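Local atomic coordinates of beta-galactosidase (Marinomonas sp. ef1, PDB entry 6Y2K), a protein that probably hydrolyses terminal beta-D-galactosyl residues of beta-galactosides such as lactose, as a cold-active, hexameric member of glycoside hydrolase family 42. Residues A[16-19]-A[20-24]; A[227-230]-A[231-235]. All blocks are in the same frame, centred on the assembly; numbering follows the deposited sequence.

Contact 1: residues A[16-19]-A[20-24]; sequences RWVE and DAQHM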
loop_
_atom_site.group_PDB
_atom_site.type_symbol
_atom_site.label_atom_id
_atom_site.label_comp_id
_atom_site.label_asym_id
_atom_site.label_seq_id
_atom_site.Cartn_x
_atom_site.Cartn_y
_atom_site.Cartn_z
ATOM N N ARG A 16 -39.570 37.360 -25.297
ATOM C CA ARG A 16 -39.297 35.913 -25.200
ATOM C C ARG A 16 -40.489 35.050 -24.797
ATOM O O ARG A 16 -40.479 33.846 -25.058
ATOM C CB ARG A 16 -38.169 35.636 -24.179
ATOM C CG ARG A 16 -36.756 35.887 -24.684
ATOM C CD ARG A 16 -36.300 34.884 -25.733
ATOM N NE ARG A 16 -36.538 33.499 -25.316
ATOM C CZ ARG A 16 -36.338 32.428 -26.079
ATOM N NH1 ARG A 16 -35.846 32.546 -27.313
ATOM N NH2 ARG A 16 -36.611 31.223 -25.591
ATOM N N TRP A 17 -41.498 35.640 -24.157
ATOM C CA TRP A 17 -42.499 34.862 -23.411
ATOM C C TRP A 17 -43.361 33.905 -24.248
ATOM O O TRP A 17 -43.607 32.761 -23.830
ATOM C CB TRP A 17 -43.397 35.805 -22.596
ATOM C CG TRP A 17 -42.706 36.492 -21.434
ATOM C CD1 TRP A 17 -41.376 36.440 -21.105
ATOM C CD2 TRP A 17 -43.318 37.360 -20.475
ATOM N NE1 TRP A 17 -41.134 37.200 -19.994
ATOM C CE2 TRP A 17 -42.305 37.779 -19.584
ATOM C CE3 TRP A 17 -44.628 37.815 -20.272
ATOM C CZ2 TRP A 17 -42.560 38.638 -18.505
ATOM C CZ3 TRP A 17 -44.881 38.672 -19.200
ATOM C CH2 TRP A 17 -43.852 39.068 -18.330
ATOM N N VAL A 18 -43.830 34.354 -25.411
ATOM C CA VAL A 18 -44.676 33.493 -26.252
ATOM C C VAL A 18 -43.847 32.310 -26.767
ATOM O O VAL A 18 -44.294 31.164 -26.699
ATOM C CB VAL A 18 -45.325 34.249 -27.434
ATOM C CG1 VAL A 18 -46.078 33.288 -28.352
ATOM C CG2 VAL A 18 -46.275 35.326 -26.923
ATOM N N GLU A 19 -42.654 32.609 -27.277
ATOM C CA GLU A 19 -41.706 31.582 -27.726
ATOM C C GLU A 19 -41.372 30.563 -26.623
ATOM O O GLU A 19 -41.328 29.368 -26.901
ATOM C CB GLU A 19 -40.418 32.233 -28.267
ATOM C CG GLU A 19 -39.238 31.288 -28.538
ATOM C CD GLU A 19 -39.555 30.174 -29.529
ATOM O OE1 GLU A 19 -40.446 30.386 -30.385
ATOM O OE2 GLU A 19 -38.914 29.095 -29.464
ATOM N N ASP A 20 -41.131 31.035 -25.396
ATOM C CA ASP A 20 -40.804 30.141 -24.278
ATOM C C ASP A 20 -41.921 29.116 -24.107
ATOM O O ASP A 20 -41.658 27.915 -24.037
ATOM C CB ASP A 20 -40.609 30.901 -22.948
ATOM C CG ASP A 20 -39.261 31.629 -22.841
ATOM O OD1 ASP A 20 -38.244 31.182 -23.418
ATOM O OD2 ASP A 20 -39.215 32.644 -22.125
ATOM N N ALA A 21 -43.160 29.599 -24.055
ATOM C CA ALA A 21 -44.320 28.743 -23.817
ATOM C C ALA A 21 -44.553 27.735 -24.948
ATOM O O ALA A 21 -44.886 26.578 -24.687
ATOM C CB ALA A 21 -45.565 29.591 -23.586
ATOM N N GLN A 22 -44.366 28.172 -26.192
ATOM C CA GLN A 22 -44.492 27.292 -27.370
ATOM C C GLN A 22 -43.417 26.199 -27.359
ATOM O O GLN A 22 -43.713 25.031 -27.586
ATOM C CB GLN A 22 -44.411 28.106 -28.670
ATOM C CG GLN A 22 -45.624 29.001 -28.896
ATOM C CD GLN A 22 -45.472 29.965 -30.062
ATOM O OE1 GLN A 22 -44.368 30.412 -30.396
ATOM N NE2 GLN A 22 -46.600 30.307 -30.676
ATOM N N HIS A 23 -42.187 26.599 -27.061
ATOM C CA HIS A 23 -41.051 25.681 -26.945
ATOM C C HIS A 23 -41.320 24.642 -25.830
ATOM O O HIS A 23 -41.161 23.441 -26.049
ATOM C CB HIS A 23 -39.767 26.488 -26.689
ATOM C CG HIS A 23 -38.494 25.747 -26.966
ATOM N ND1 HIS A 23 -37.282 26.390 -27.079
ATOM C CD2 HIS A 23 -38.238 24.430 -27.145
ATOM C CE1 HIS A 23 -36.333 25.500 -27.310
ATOM N NE2 HIS A 23 -36.888 24.302 -27.359
ATOM N N MET A 24 -41.783 25.090 -24.669
ATOM C CA MET A 24 -42.163 24.166 -23.584
ATOM C C MET A 24 -43.151 23.089 -24.065
ATOM O O MET A 24 -42.968 21.898 -23.819
ATOM C CB MET A 24 -42.783 24.938 -22.409
ATOM C CG MET A 24 -41.781 25.744 -21.594
ATOM S SD MET A 24 -42.580 26.916 -20.485
ATOM C CE MET A 24 -41.167 27.914 -20.009
HETATM O O HOH W 1 -36.442 33.118 -21.953
HETATM O O HOH W 2 -36.832 28.946 -27.627
HETATM O O HOH W 3 -42.275 28.904 -31.309
#

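Contact 2: residues A[227-230]-A[231-235]; sequences VDIL and REHSA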
loop_
_atom_site.group_PDB
_atom_site.type_symbol
_atom_site.label_atom_id
_atom_site.label_comp_id
_atom_site.label_asym_id
_atom_site.label_seq_id
_atom_site.Cartn_x
_atom_site.Cartn_y
_atom_site.Cartn_z
ATOM N N VAL A 227 -51.804 28.204 3.900
ATOM C CA VAL A 227 -52.781 27.182 3.499
ATOM C C VAL A 227 -54.231 27.647 3.756
ATOM O O VAL A 227 -55.102 27.471 2.897
ATOM C CB VAL A 227 -52.511 25.834 4.226
ATOM C CG1 VAL A 227 -53.693 24.872 4.110
ATOM C CG2 VAL A 227 -51.247 25.174 3.686
ATOM N N ASP A 228 -54.486 28.220 4.933
ATOM C CA ASP A 228 -55.849 28.670 5.274
ATOM C C ASP A 228 -56.360 29.726 4.279
ATOM O O ASP A 228 -57.514 29.649 3.830
ATOM C CB ASP A 228 -55.935 29.198 6.703
ATOM C CG ASP A 228 -55.785 28.110 7.756
ATOM O OD1 ASP A 228 -55.883 26.901 7.452
ATOM O OD2 ASP A 228 -55.578 28.488 8.922
ATOM N N ILE A 229 -55.489 30.673 3.915
ATOM C CA ILE A 229 -55.817 31.694 2.914
ATOM C C ILE A 229 -56.086 31.075 1.540
ATOM O O ILE A 229 -57.053 31.462 0.861
ATOM C CB ILE A 229 -54.686 32.742 2.785
ATOM C CG1 ILE A 229 -54.555 33.558 4.077
ATOM C CG2 ILE A 229 -54.934 33.686 1.605
ATOM C CD1 ILE A 229 -53.214 34.241 4.240
ATOM N N LEU A 230 -55.227 30.135 1.134
ATOM C CA LEU A 230 -55.339 29.502 -0.172
ATOM C C LEU A 230 -56.560 28.569 -0.270
ATOM O O LEU A 230 -57.173 28.496 -1.339
ATOM C CB LEU A 230 -54.039 28.775 -0.547
ATOM C CG LEU A 230 -52.817 29.694 -0.748
ATOM C CD1 LEU A 230 -51.514 28.900 -0.728
ATOM C CD2 LEU A 230 -52.935 30.506 -2.031
ATOM N N ARG A 231 -56.921 27.889 0.821
ATOM C CA ARG A 231 -58.168 27.093 0.871
ATOM C C ARG A 231 -59.413 27.951 0.650
ATOM O O ARG A 231 -60.339 27.537 -0.054
ATOM C CB ARG A 231 -58.343 26.381 2.222
ATOM C CG ARG A 231 -57.387 25.241 2.524
ATOM C CD ARG A 231 -57.393 24.173 1.455
ATOM N NE ARG A 231 -56.551 23.043 1.833
ATOM C CZ ARG A 231 -56.101 22.118 0.988
ATOM N NH1 ARG A 231 -56.398 22.162 -0.319
ATOM N NH2 ARG A 231 -55.330 21.146 1.456
ATOM N N GLU A 232 -59.432 29.126 1.275
ATOM C CA GLU A 232 -60.560 30.060 1.173
ATOM C C GLU A 232 -60.687 30.623 -0.245
ATOM O O GLU A 232 -61.764 30.567 -0.843
ATOM C CB GLU A 232 -60.389 31.192 2.202
ATOM C CG GLU A 232 -61.406 32.334 2.162
ATOM C CD GLU A 232 -62.846 31.911 2.408
ATOM O OE1 GLU A 232 -63.751 32.722 2.091
ATOM O OE2 GLU A 232 -63.094 30.793 2.924
ATOM N N HIS A 233 -59.581 31.134 -0.782
ATOM C CA HIS A 233 -59.608 31.908 -2.026
ATOM C C HIS A 233 -59.192 31.159 -3.282
ATOM O O HIS A 233 -59.296 31.719 -4.371
ATOM C CB HIS A 233 -58.760 33.167 -1.864
ATOM C CG HIS A 233 -59.270 34.086 -0.802
ATOM N ND1 HIS A 233 -60.433 34.810 -0.947
ATOM C CD2 HIS A 233 -58.797 34.375 0.433
ATOM C CE1 HIS A 233 -60.651 35.512 0.150
ATOM N NE2 HIS A 233 -59.669 35.272 1.000
ATOM N N SER A 234 -58.731 29.914 -3.152
ATOM C CA SER A 234 -58.331 29.118 -4.318
ATOM C C SER A 234 -58.749 27.654 -4.181
ATOM O O SER A 234 -57.936 26.732 -4.348
ATOM C CB SER A 234 -56.826 29.251 -4.565
ATOM O OG SER A 234 -56.476 28.837 -5.880
ATOM N N ALA A 235 -60.038 27.459 -3.901
ATOM C CA ALA A 235 -60.651 26.129 -3.833
ATOM C C ALA A 235 -60.386 25.324 -5.098
ATOM O O ALA A 235 -60.408 25.863 -6.214
ATOM C CB ALA A 235 -62.157 26.243 -3.604
#

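Contact 1: residues A[16-19]-A[20-24]
Arg16 and Asp20, one helical turn apart, are joined by a salt bridge in which Arg16 NH2 donates to Asp20 OD1 over 2.7 Å. The carboxylate oxygen sits at the edge of the guanidinium, and the donor lies on the syn side of OD1 but well out of the carboxylate plane; since the two planes are turned 58° apart, the pair shares one bond rather than a flat two-bond fork. Bends at chi2 (-70°) and chi3 (-49°) fold the arginine chain back so that its head crosses the aspartate side chain at about a right angle. Asp20 is buried, and it has further partners that probably help to stabilise its charge: Tyr7 OH on OD2, Trp354 NE1 on OD1, and a water that gives OD2 a bond of 2.8 Å. A leucine in its place would probably leave the Arg16 guanidinium without this mate and Tyr7 and Trp354 without their acceptor.

Backbone bonds from Asp20 N to Arg16 O (2.9 Å) and from His23 N to Glu19 O (2.9 Å) belong to the regular i to i+4 series of helix 17-27. This helix is the crossover of the first beta-alpha-beta unit of the TIM barrel, linking strands 2-6 and 29-34. Trp17 and Ala21 face helix 52-63, where a broad indole and a small methyl suit close helix packing.

Water mediates the other polar links. One molecule gathers Arg16 NH2, Glu19 OE2 and His23 ND1, lying 2.7 Å from ND1, while His23 NE2 bonds Glu375 and its ring meets Trp354 edge-to-face. Another donates to both Glu19 OE1 and Gln22 OE1, oxygens that cannot bond each other. Glu19 OE2 also pairs with Arg26.

Apolar contact is slight: Val18 CG1 lies against the amide of Gln22, 3.8 Å from CD.

Contact 2: residues A[227-230]-A[231-235]
Val227 O receives Arg231 N at 2.8 Å, an N-H...O bond of 162°, and Arg231 CG also comes to 3.2 Å from that oxygen. The arginine then runs beside Val227, both side chains pointing the same way, with Val227 CG1 4.0 Å from Arg231 CG. This suits a long residue at a surface: its methylenes can lie along a neighbour while the guanidinium reaches out to a salt bridge with Asp260.

The last turn of helix 205-233 ends here, just before strand 238-244 of the TIM barrel. Ser234 leaves helical geometry, yet its N still bonds Leu230 O at 2.8 Å, with the N-H...O angle bent to 132°. With OG anti to the backbone N (chi1 -163°), the small hydroxyl joins Gly129 O and Trp137 NE1, tying the helix end to the neighbouring barrel elements.

On the face toward helix 111-128, Ile229 CG2 approaches His233 CD2 at 4.1 Å as their side chains cross at a slant, and Ile229 O lies nearer, 3.4 Å from CD2. Glu232 CG lies over one face of this imidazole, 3.6 Å above the ring centre. Branched Ile229 packs on Val121 and Ala125, while Leu230 and Val227 turn their apolar groups to Leu239.

Both contacts are short runs at the ends of barrel helices, one at the start of helix 17-27 and the other at the end of helix 205-233, with centres about 30 Å apart and no touch between them. Both are partly buried, but their chemistry differs. Contact 1 buries a charge at its centre and adds bridging waters among acidic, basic and amide groups. In contact 2 no side-chain hydrogen bond or salt bridge is found between 227-230 and 231-235: main-chain bonds and largely apolar side-chain packing join them, and Asp228 and Arg231 find their salt-bridge partners, Lys224 and Asp260, outside the segments. Each also packs on a neighbouring helix, 52-63 for contact 1 and 111-128 for contact 2.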